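Local atomic coordinates of Emp46p (Saccharomyces cerevisiae, PDB entry 2A6V), a protein that acts as a calcium-independent lectin-like cargo receptor involved in the secretion of glycoproteins, its carbohydrate recognition domain here carrying bound potassium. Residues A[65-75]-A[211-222]; A[97-105]-A[197-205]. All blocks are in the same frame, centred on the assembly; numbering follows the deposited sequence.

Contact 1 (A[65-75]-A[211-222])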
loop_
_atom_site.group_PDB
_atom_site.type_symbol
_atom_site.label_atom_id
_atom_site.label_comp_id
_atom_site.label_asym_id
_atom_site.label_seq_id
_atom_site.Cartn_x
_atom_site.Cartn_y
_atom_site.Cartn_z
ATOM N N ALA A 65 -7.293 17.565 -5.041
ATOM C CA ALA A 65 -7.181 16.162 -5.442
ATOM C C ALA A 65 -5.787 15.618 -5.129
ATOM O O ALA A 65 -4.884 16.356 -4.716
ATOM C CB ALA A 65 -7.483 16.020 -6.923
ATOM N N MET A 66 -5.605 14.312 -5.300
ATOM C CA MET A 66 -4.291 13.725 -5.030
ATOM C C MET A 66 -3.978 12.517 -5.871
ATOM O O MET A 66 -4.876 11.835 -6.346
ATOM C CB MET A 66 -4.167 13.373 -3.555
ATOM C CG MET A 66 -5.011 12.236 -3.060
ATOM S SD MET A 66 -4.338 11.482 -1.526
ATOM C CE MET A 66 -5.121 9.876 -1.684
ATOM N N THR A 67 -2.686 12.236 -6.015
ATOM C CA THR A 67 -2.185 11.042 -6.662
ATOM C C THR A 67 -1.140 10.383 -5.765
ATOM O O THR A 67 -0.264 11.061 -5.256
ATOM C CB THR A 67 -1.524 11.416 -7.990
ATOM O OG1 THR A 67 -2.479 12.085 -8.829
ATOM C CG2 THR A 67 -1.088 10.164 -8.765
ATOM N N ILE A 68 -1.237 9.076 -5.576
ATOM C CA ILE A 68 -0.196 8.314 -4.898
ATOM C C ILE A 68 0.282 7.246 -5.852
ATOM O O ILE A 68 -0.518 6.493 -6.422
ATOM C CB ILE A 68 -0.715 7.668 -3.621
ATOM C CG1 ILE A 68 -1.129 8.747 -2.599
ATOM C CG2 ILE A 68 0.354 6.743 -3.054
ATOM C CD1 ILE A 68 -1.883 8.191 -1.409
ATOM N N GLU A 69 1.588 7.153 -6.016
ATOM C CA GLU A 69 2.204 6.160 -6.864
ATOM C C GLU A 69 3.179 5.367 -6.023
ATOM O O GLU A 69 4.149 5.937 -5.519
ATOM C CB GLU A 69 2.949 6.818 -8.010
ATOM C CG GLU A 69 2.061 7.499 -9.016
ATOM C CD GLU A 69 2.850 8.194 -10.111
ATOM O OE1 GLU A 69 4.068 8.470 -9.936
ATOM O OE2 GLU A 69 2.231 8.481 -11.152
ATOM N N TRP A 70 2.921 4.077 -5.859
ATOM C CA TRP A 70 3.846 3.137 -5.238
ATOM C C TRP A 70 4.483 2.256 -6.297
ATOM O O TRP A 70 3.755 1.685 -7.120
ATOM C CB TRP A 70 3.102 2.221 -4.277
ATOM C CG TRP A 70 2.576 2.848 -3.019
ATOM C CD1 TRP A 70 1.314 3.326 -2.801
ATOM C CD2 TRP A 70 3.286 3.020 -1.794
ATOM N NE1 TRP A 70 1.199 3.785 -1.510
ATOM C CE2 TRP A 70 2.398 3.600 -0.867
ATOM C CE3 TRP A 70 4.579 2.725 -1.371
ATOM C CZ2 TRP A 70 2.768 3.896 0.438
ATOM C CZ3 TRP A 70 4.945 3.044 -0.079
ATOM C CH2 TRP A 70 4.045 3.601 0.814
ATOM N N THR A 71 5.813 2.130 -6.304
ATOM C CA THR A 71 6.522 1.249 -7.203
ATOM C C THR A 71 7.026 0.110 -6.354
ATOM O O THR A 71 7.743 0.335 -5.371
ATOM C CB THR A 71 7.666 1.982 -7.882
ATOM O OG1 THR A 71 7.124 3.063 -8.657
ATOM C CG2 THR A 71 8.413 1.065 -8.835
ATOM N N PHE A 72 6.669 -1.104 -6.729
ATOM C CA PHE A 72 6.882 -2.269 -5.882
ATOM C C PHE A 72 7.200 -3.493 -6.729
ATOM O O PHE A 72 6.994 -3.507 -7.938
ATOM C CB PHE A 72 5.601 -2.538 -5.050
ATOM C CG PHE A 72 4.460 -3.048 -5.881
ATOM C CD1 PHE A 72 4.311 -4.404 -6.117
ATOM C CD2 PHE A 72 3.588 -2.160 -6.494
ATOM C CE1 PHE A 72 3.312 -4.861 -6.949
ATOM C CE2 PHE A 72 2.577 -2.642 -7.319
ATOM C CZ PHE A 72 2.449 -3.988 -7.516
ATOM N N ARG A 73 7.692 -4.537 -6.100
ATOM C CA ARG A 73 7.723 -5.840 -6.726
ATOM C C ARG A 73 7.678 -6.952 -5.688
ATOM O O ARG A 73 7.936 -6.736 -4.509
ATOM C CB ARG A 73 8.951 -6.003 -7.619
ATOM C CG ARG A 73 10.263 -5.989 -6.860
ATOM C CD ARG A 73 11.452 -5.961 -7.792
ATOM N NE ARG A 73 12.676 -5.887 -7.010
ATOM C CZ ARG A 73 13.869 -5.613 -7.500
ATOM N NH1 ARG A 73 14.067 -5.452 -8.792
ATOM N NH2 ARG A 73 14.897 -5.545 -6.667
ATOM N N SER A 74 7.370 -8.148 -6.151
ATOM C CA SER A 74 7.528 -9.352 -5.369
ATOM C C SER A 74 8.503 -10.216 -6.130
ATOM O O SER A 74 8.280 -10.516 -7.285
ATOM C CB SER A 74 6.221 -10.118 -5.235
ATOM O OG SER A 74 6.485 -11.378 -4.624
ATOM N N PHE A 75 9.588 -10.597 -5.475
ATOM C CA PHE A 75 10.651 -11.370 -6.092
ATOM C C PHE A 75 10.976 -12.635 -5.312
ATOM O O PHE A 75 10.945 -12.666 -4.073
ATOM C CB PHE A 75 11.913 -10.512 -6.205
ATOM C CG PHE A 75 13.067 -11.238 -6.807
ATOM C CD1 PHE A 75 13.079 -11.532 -8.156
ATOM C CD2 PHE A 75 14.137 -11.650 -6.017
ATOM C CE1 PHE A 75 14.156 -12.243 -8.718
ATOM C CE2 PHE A 75 15.212 -12.343 -6.574
ATOM C CZ PHE A 75 15.213 -12.638 -7.921
ATOM N N GLU A 211 8.872 -5.863 -1.958
ATOM C CA GLU A 211 9.837 -4.756 -2.023
ATOM C C GLU A 211 9.193 -3.474 -2.493
ATOM O O GLU A 211 8.328 -3.499 -3.368
ATOM C CB GLU A 211 10.995 -5.113 -2.933
ATOM C CG GLU A 211 11.583 -6.476 -2.623
ATOM C CD GLU A 211 12.821 -6.834 -3.408
ATOM O OE1 GLU A 211 13.253 -6.028 -4.258
ATOM O OE2 GLU A 211 13.377 -7.918 -3.164
ATOM N N ILE A 212 9.631 -2.345 -1.929
ATOM C CA ILE A 212 9.186 -1.011 -2.324
ATOM C C ILE A 212 10.388 -0.264 -2.930
ATOM O O ILE A 212 11.399 -0.047 -2.245
ATOM C CB ILE A 212 8.604 -0.235 -1.124
ATOM C CG1 ILE A 212 7.412 -0.993 -0.504
ATOM C CG2 ILE A 212 8.208 1.147 -1.528
ATOM C CD1 ILE A 212 6.185 -1.136 -1.400
ATOM N N LEU A 213 10.265 0.168 -4.174
ATOM C CA LEU A 213 11.358 0.843 -4.869
ATOM C C LEU A 213 11.191 2.357 -4.879
ATOM O O LEU A 213 12.186 3.092 -4.910
ATOM C CB LEU A 213 11.460 0.341 -6.313
ATOM C CG LEU A 213 12.213 -0.977 -6.478
ATOM C CD1 LEU A 213 11.504 -2.134 -5.838
ATOM C CD2 LEU A 213 12.443 -1.189 -7.957
ATOM N N LYS A 214 9.945 2.849 -4.851
ATOM C CA LYS A 214 9.658 4.269 -4.976
ATOM C C LYS A 214 8.270 4.536 -4.413
ATOM O O LYS A 214 7.394 3.656 -4.392
ATOM C CB LYS A 214 9.743 4.724 -6.426
ATOM C CG LYS A 214 9.619 6.197 -6.685
ATOM C CD LYS A 214 10.013 6.565 -8.167
ATOM C CE LYS A 214 9.785 5.454 -9.176
ATOM N NZ LYS A 214 10.001 5.930 -10.591
ATOM N N MET A 215 8.089 5.735 -3.900
ATOM C CA MET A 215 6.751 6.213 -3.549
ATOM C C MET A 215 6.691 7.725 -3.678
ATOM O O MET A 215 7.561 8.422 -3.167
ATOM C CB MET A 215 6.341 5.771 -2.140
ATOM C CG MET A 215 4.914 6.223 -1.719
ATOM S SD MET A 215 4.858 7.943 -1.136
ATOM C CE MET A 215 3.171 8.122 -0.689
ATOM N N LYS A 216 5.710 8.227 -4.406
ATOM C CA LYS A 216 5.507 9.655 -4.599
ATOM C C LYS A 216 4.058 9.992 -4.345
ATOM O O LYS A 216 3.161 9.238 -4.730
ATOM C CB LYS A 216 5.848 10.068 -6.027
ATOM C CG LYS A 216 7.299 9.935 -6.409
ATOM C CD LYS A 216 7.545 10.392 -7.851
ATOM C CE LYS A 216 9.020 10.338 -8.225
ATOM N NZ LYS A 216 9.246 10.489 -9.694
ATOM N N LEU A 217 3.817 11.113 -3.700
ATOM C CA LEU A 217 2.490 11.672 -3.587
ATOM C C LEU A 217 2.507 13.013 -4.297
ATOM O O LEU A 217 3.490 13.746 -4.200
ATOM C CB LEU A 217 2.053 11.851 -2.129
ATOM C CG LEU A 217 0.691 12.530 -1.914
ATOM C CD1 LEU A 217 0.040 12.028 -0.658
ATOM C CD2 LEU A 217 0.763 14.092 -1.886
ATOM N N TYR A 218 1.425 13.321 -5.005
ATOM C CA TYR A 218 1.244 14.603 -5.681
ATOM C C TYR A 218 -0.036 15.244 -5.181
ATOM O O TYR A 218 -1.059 14.585 -5.009
ATOM C CB TYR A 218 1.143 14.437 -7.210
ATOM C CG TYR A 218 2.267 13.704 -7.896
ATOM C CD1 TYR A 218 3.212 14.383 -8.665
ATOM C CD2 TYR A 218 2.376 12.315 -7.810
ATOM C CE1 TYR A 218 4.243 13.694 -9.299
ATOM C CE2 TYR A 218 3.388 11.633 -8.439
ATOM C CZ TYR A 218 4.318 12.318 -9.179
ATOM O OH TYR A 218 5.325 11.604 -9.794
ATOM N N ASP A 219 0.006 16.555 -4.997
ATOM C CA ASP A 219 -1.134 17.301 -4.491
ATOM C C ASP A 219 -2.106 17.616 -5.639
ATOM O O ASP A 219 -2.647 18.715 -5.729
ATOM C CB ASP A 219 -0.671 18.623 -3.856
ATOM C CG ASP A 219 0.173 18.443 -2.602
ATOM O OD1 ASP A 219 0.051 17.434 -1.874
ATOM O OD2 ASP A 219 0.982 19.322 -2.239
ATOM N N GLY A 220 -2.327 16.653 -6.523
ATOM C CA GLY A 220 -3.247 16.832 -7.627
ATOM C C GLY A 220 -3.360 15.584 -8.486
ATOM O O GLY A 220 -2.688 14.585 -8.239
ATOM N N VAL A 221 -4.248 15.651 -9.471
ATOM C CA VAL A 221 -4.424 14.613 -10.469
ATOM C C VAL A 221 -3.445 14.879 -11.585
ATOM O O VAL A 221 -3.472 15.943 -12.201
ATOM C CB VAL A 221 -5.839 14.649 -11.083
ATOM C CG1 VAL A 221 -6.019 13.486 -12.059
ATOM C CG2 VAL A 221 -6.911 14.665 -9.996
ATOM N N ILE A 222 -2.595 13.904 -11.865
ATOM C CA ILE A 222 -1.532 14.093 -12.840
ATOM C C ILE A 222 -1.964 13.601 -14.220
ATOM O O ILE A 222 -2.754 12.661 -14.333
ATOM C CB ILE A 222 -0.222 13.403 -12.361
ATOM C CG1 ILE A 222 -0.371 11.880 -12.259
ATOM C CG2 ILE A 222 0.224 13.978 -11.006
ATOM C CD1 ILE A 222 0.926 11.173 -11.939
HETATM O O HOH W 1 -4.867 19.606 -5.234
#
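Met215 extends CG away from its own N (chi1 -179°) and Trp70 CG lies beside its own backbone N, opposite the carbonyl carbon (chi1 -70°), which brings the methionine over one face of the indole. Met215 CG stands 3.4 Å from the centroid of the six-membered ring of Trp70, a CH-pi contact almost on the ring normal. The sulfur lies farther out above the same ring, a Met-aromatic contact. Ile212 CG2 meets the ring at its edge, in plane. Ile68 CG2 packs on Met215 CE, and Ile68 CG1 on Leu217 CD1.

On the other face of the sheet Arg73 grips Glu211 side-on. Glu211 OE1 takes both bonds, from Arg73 NE at 2.8 Å and from Arg73 NH2 at 3.0 Å. Arg41 also bridges to this oxygen, and Ser209 bonds the other one. Thr67 OG1 donates to Gly220 O at 2.6 Å, in the carbonyl plane and on a lone pair. This ties the turn after strand 209-218 back to strand 66-75.

The strands run antiparallel. A classic beta bulge places Leu213 and Lys214 opposite Thr71, whose O accepts from Leu213 N at 2.8 Å.

The pair forms the middle of one sheet of the legume-lectin-like beta sandwich. Strand 158-165 flanks 66-75 on its other side. Trp70, Met215 and Leu217 pack against strand 196-202 of the second sheet, and Ile68 and Phe72 against strand 84-90.

Contact 2 (A[97-105]-A[197-205]); sequences STELFGGSS and IGTSAINDA
The turn at Phe101 and Gly102, both with positive phi, lies against strand 196-202, and the CA atoms of Phe101 and Ala201 are 5.2 Å apart. Ser200 carries the polar contact. Its OG donates to Phe101 O at 2.6 Å, approaching from 42° above the carbonyl plane. Ser200 CB points toward the loop, and OG, between its own backbone N and carbonyl carbon (chi1 68°), reaches Phe101 O. Trp88 NE1 also bonds to Ser200 OG, so this buried hydroxyl takes part in two hydrogen bonds. Packing beside it is tight, with Ser200 CB 3.5 Å from Gly103 CA.

In the legume-lectin-like sandwich, this loop joins strands 84-90 and 111-115 and folds back onto strand 196-202 of the same sheet. At Gly102 and Gly103 the loop backbone comes close to the strand; Gly103 CA lies 3.2 Å from Ser200 OG.

Apolar contact falls to Ile202. Its CG2 touches Phe101 CA at 3.9 Å and Phe101 CD1 at 4.1 Å, the two side chains crossing at about a right angle. Leu100 turns away from strand 196-202 and packs on Trp88 and Phe108. Within the loop, Leu100 N bonds to Ser104 O at 2.8 Å.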
loop_
_atom_site.group_PDB
_atom_site.type_symbol
_atom_site.label_atom_id
_atom_site.label_comp_id
_atom_site.label_asym_id
_atom_site.label_seq_id
_atom_site.Cartn_x
_atom_site.Cartn_y
_atom_site.Cartn_z
ATOM N N SER A 97 -1.411 -3.191 16.243
ATOM C CA SER A 97 -1.640 -4.477 15.602
ATOM C C SER A 97 -1.045 -4.512 14.208
ATOM O O SER A 97 -1.092 -3.517 13.466
ATOM C CB SER A 97 -3.122 -4.802 15.490
ATOM O OG SER A 97 -3.316 -6.047 14.814
ATOM N N THR A 98 -0.540 -5.693 13.865
ATOM C CA THR A 98 -0.073 -6.025 12.518
ATOM C C THR A 98 -0.719 -7.308 12.013
ATOM O O THR A 98 -0.151 -8.003 11.160
ATOM C CB THR A 98 1.443 -6.212 12.521
ATOM O OG1 THR A 98 1.796 -7.231 13.477
ATOM C CG2 THR A 98 2.163 -4.941 12.980
ATOM N N GLU A 99 -1.893 -7.633 12.541
ATOM C CA GLU A 99 -2.541 -8.924 12.277
ATOM C C GLU A 99 -2.993 -9.053 10.836
ATOM O O GLU A 99 -3.043 -10.146 10.300
ATOM C CB GLU A 99 -3.698 -9.162 13.278
ATOM C CG GLU A 99 -4.542 -10.433 13.113
ATOM C CD GLU A 99 -3.802 -11.733 13.393
ATOM O OE1 GLU A 99 -2.604 -11.700 13.709
ATOM O OE2 GLU A 99 -4.453 -12.790 13.251
ATOM N N LEU A 100 -3.276 -7.924 10.194
ATOM C CA LEU A 100 -3.708 -7.903 8.808
ATOM C C LEU A 100 -2.560 -7.457 7.881
ATOM O O LEU A 100 -2.158 -6.295 7.870
ATOM C CB LEU A 100 -4.915 -6.965 8.680
ATOM C CG LEU A 100 -5.685 -6.999 7.370
ATOM C CD1 LEU A 100 -6.171 -8.401 6.992
ATOM C CD2 LEU A 100 -6.858 -6.024 7.467
ATOM N N PHE A 101 -2.004 -8.417 7.147
ATOM C CA PHE A 101 -0.887 -8.201 6.208
ATOM C C PHE A 101 0.268 -7.379 6.733
ATOM O O PHE A 101 0.843 -6.562 6.043
ATOM C CB PHE A 101 -1.444 -7.770 4.836
ATOM C CG PHE A 101 -2.256 -8.850 4.215
ATOM C CD1 PHE A 101 -1.632 -9.890 3.573
ATOM C CD2 PHE A 101 -3.650 -8.889 4.391
ATOM C CE1 PHE A 101 -2.348 -10.935 3.047
ATOM C CE2 PHE A 101 -4.378 -9.940 3.895
ATOM C CZ PHE A 101 -3.725 -10.973 3.207
ATOM N N GLY A 102 0.605 -7.619 7.998
ATOM C CA GLY A 102 1.699 -6.938 8.653
ATOM C C GLY A 102 1.481 -5.459 8.928
ATOM O O GLY A 102 2.415 -4.754 9.300
ATOM N N GLY A 103 0.269 -4.974 8.766
ATOM C CA GLY A 103 0.045 -3.549 8.716
ATOM C C GLY A 103 -1.000 -2.936 9.628
ATOM O O GLY A 103 -0.919 -1.745 9.930
ATOM N N SER A 104 -1.983 -3.720 10.031
ATOM C CA SER A 104 -3.157 -3.176 10.711
ATOM C C SER A 104 -3.845 -4.235 11.560
ATOM O O SER A 104 -3.719 -5.432 11.325
ATOM C CB SER A 104 -4.141 -2.684 9.641
ATOM O OG SER A 104 -5.303 -2.091 10.213
ATOM N N SER A 105 -4.642 -3.786 12.523
ATOM C CA SER A 105 -5.690 -4.605 13.101
ATOM C C SER A 105 -6.677 -5.033 12.017
ATOM O O SER A 105 -6.860 -4.332 11.016
ATOM C CB SER A 105 -6.435 -3.771 14.147
ATOM O OG SER A 105 -7.548 -4.446 14.648
ATOM N N ILE A 197 -0.964 7.202 5.434
ATOM C CA ILE A 197 -0.576 6.524 4.199
ATOM C C ILE A 197 0.535 5.561 4.473
ATOM O O ILE A 197 1.543 5.928 5.085
ATOM C CB ILE A 197 -0.101 7.582 3.165
ATOM C CG1 ILE A 197 -1.230 8.558 2.823
ATOM C CG2 ILE A 197 0.490 6.928 1.940
ATOM C CD1 ILE A 197 -0.739 9.829 2.261
ATOM N N GLY A 198 0.397 4.313 4.028
ATOM C CA GLY A 198 1.474 3.362 4.203
ATOM C C GLY A 198 1.330 2.099 3.382
ATOM O O GLY A 198 0.402 1.948 2.576
ATOM N N THR A 199 2.264 1.193 3.590
ATOM C CA THR A 199 2.277 -0.117 2.963
ATOM C C THR A 199 2.818 -1.125 3.962
ATOM O O THR A 199 3.607 -0.784 4.861
ATOM C CB THR A 199 3.140 -0.080 1.671
ATOM O OG1 THR A 199 3.084 -1.348 1.027
ATOM C CG2 THR A 199 4.627 0.190 1.970
ATOM N N SER A 200 2.410 -2.370 3.813
ATOM C CA SER A 200 2.918 -3.447 4.626
ATOM C C SER A 200 2.858 -4.759 3.909
ATOM O O SER A 200 2.109 -4.907 2.947
ATOM C CB SER A 200 2.137 -3.542 5.926
ATOM O OG SER A 200 0.803 -3.958 5.663
ATOM N N ALA A 201 3.617 -5.730 4.371
ATOM C CA ALA A 201 3.560 -7.052 3.791
ATOM C C ALA A 201 3.933 -8.088 4.806
ATOM O O ALA A 201 4.544 -7.782 5.824
ATOM C CB ALA A 201 4.470 -7.150 2.587
ATOM N N ILE A 202 3.543 -9.319 4.529
ATOM C CA ILE A 202 3.956 -10.476 5.296
ATOM C C ILE A 202 4.154 -11.630 4.310
ATOM O O ILE A 202 3.428 -11.755 3.330
ATOM C CB ILE A 202 2.896 -10.814 6.378
ATOM C CG1 ILE A 202 3.409 -11.918 7.307
ATOM C CG2 ILE A 202 1.542 -11.204 5.758
ATOM C CD1 ILE A 202 2.424 -12.231 8.432
ATOM N N ASN A 203 5.166 -12.451 4.555
ATOM C CA ASN A 203 5.427 -13.625 3.754
ATOM C C ASN A 203 5.327 -14.880 4.631
ATOM O O ASN A 203 4.745 -14.839 5.719
ATOM C CB ASN A 203 6.773 -13.488 3.023
ATOM C CG ASN A 203 7.960 -13.617 3.946
ATOM O OD1 ASN A 203 7.799 -13.807 5.144
ATOM N ND2 ASN A 203 9.181 -13.502 3.379
ATOM N N ASP A 204 5.855 -15.997 4.130
ATOM C CA ASP A 204 5.904 -17.258 4.864
ATOM C C ASP A 204 7.289 -17.868 4.675
ATOM O O ASP A 204 8.234 -17.163 4.300
ATOM C CB ASP A 204 4.713 -18.176 4.499
ATOM C CG ASP A 204 4.724 -18.674 3.065
ATOM O OD1 ASP A 204 5.786 -18.675 2.433
ATOM O OD2 ASP A 204 3.668 -19.101 2.503
ATOM N N ALA A 205 7.424 -19.158 4.967
ATOM C CA ALA A 205 8.732 -19.780 4.929
ATOM C C ALA A 205 9.331 -19.892 3.540
ATOM O O ALA A 205 10.526 -20.159 3.421
ATOM C CB ALA A 205 8.691 -21.173 5.594
#

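Contact 1 and contact 2 belong to opposite sheets of the sandwich, with centres about 18 Å apart. They meet in the core between the sheets. Trp70 CZ3 of contact 1 packs on Thr199 CG2 of contact 2 at 3.5 Å, and Leu217 CD1 on Ile197 CD1 at 3.7 Å. Strands 196-202 and 209-218 are consecutive in the chain, so the chain passes from one sheet to the other between the second segments of the two contacts. Contact 2 is nearer to bound potassium: the side chain of Phe101 is about 9 Å from an ion and about 7 Å from that of Tyr128, a potassium ligand. The side chain of Trp70 is about 13 Å from a potassium ion, and contact 1 lies away from the metal sites.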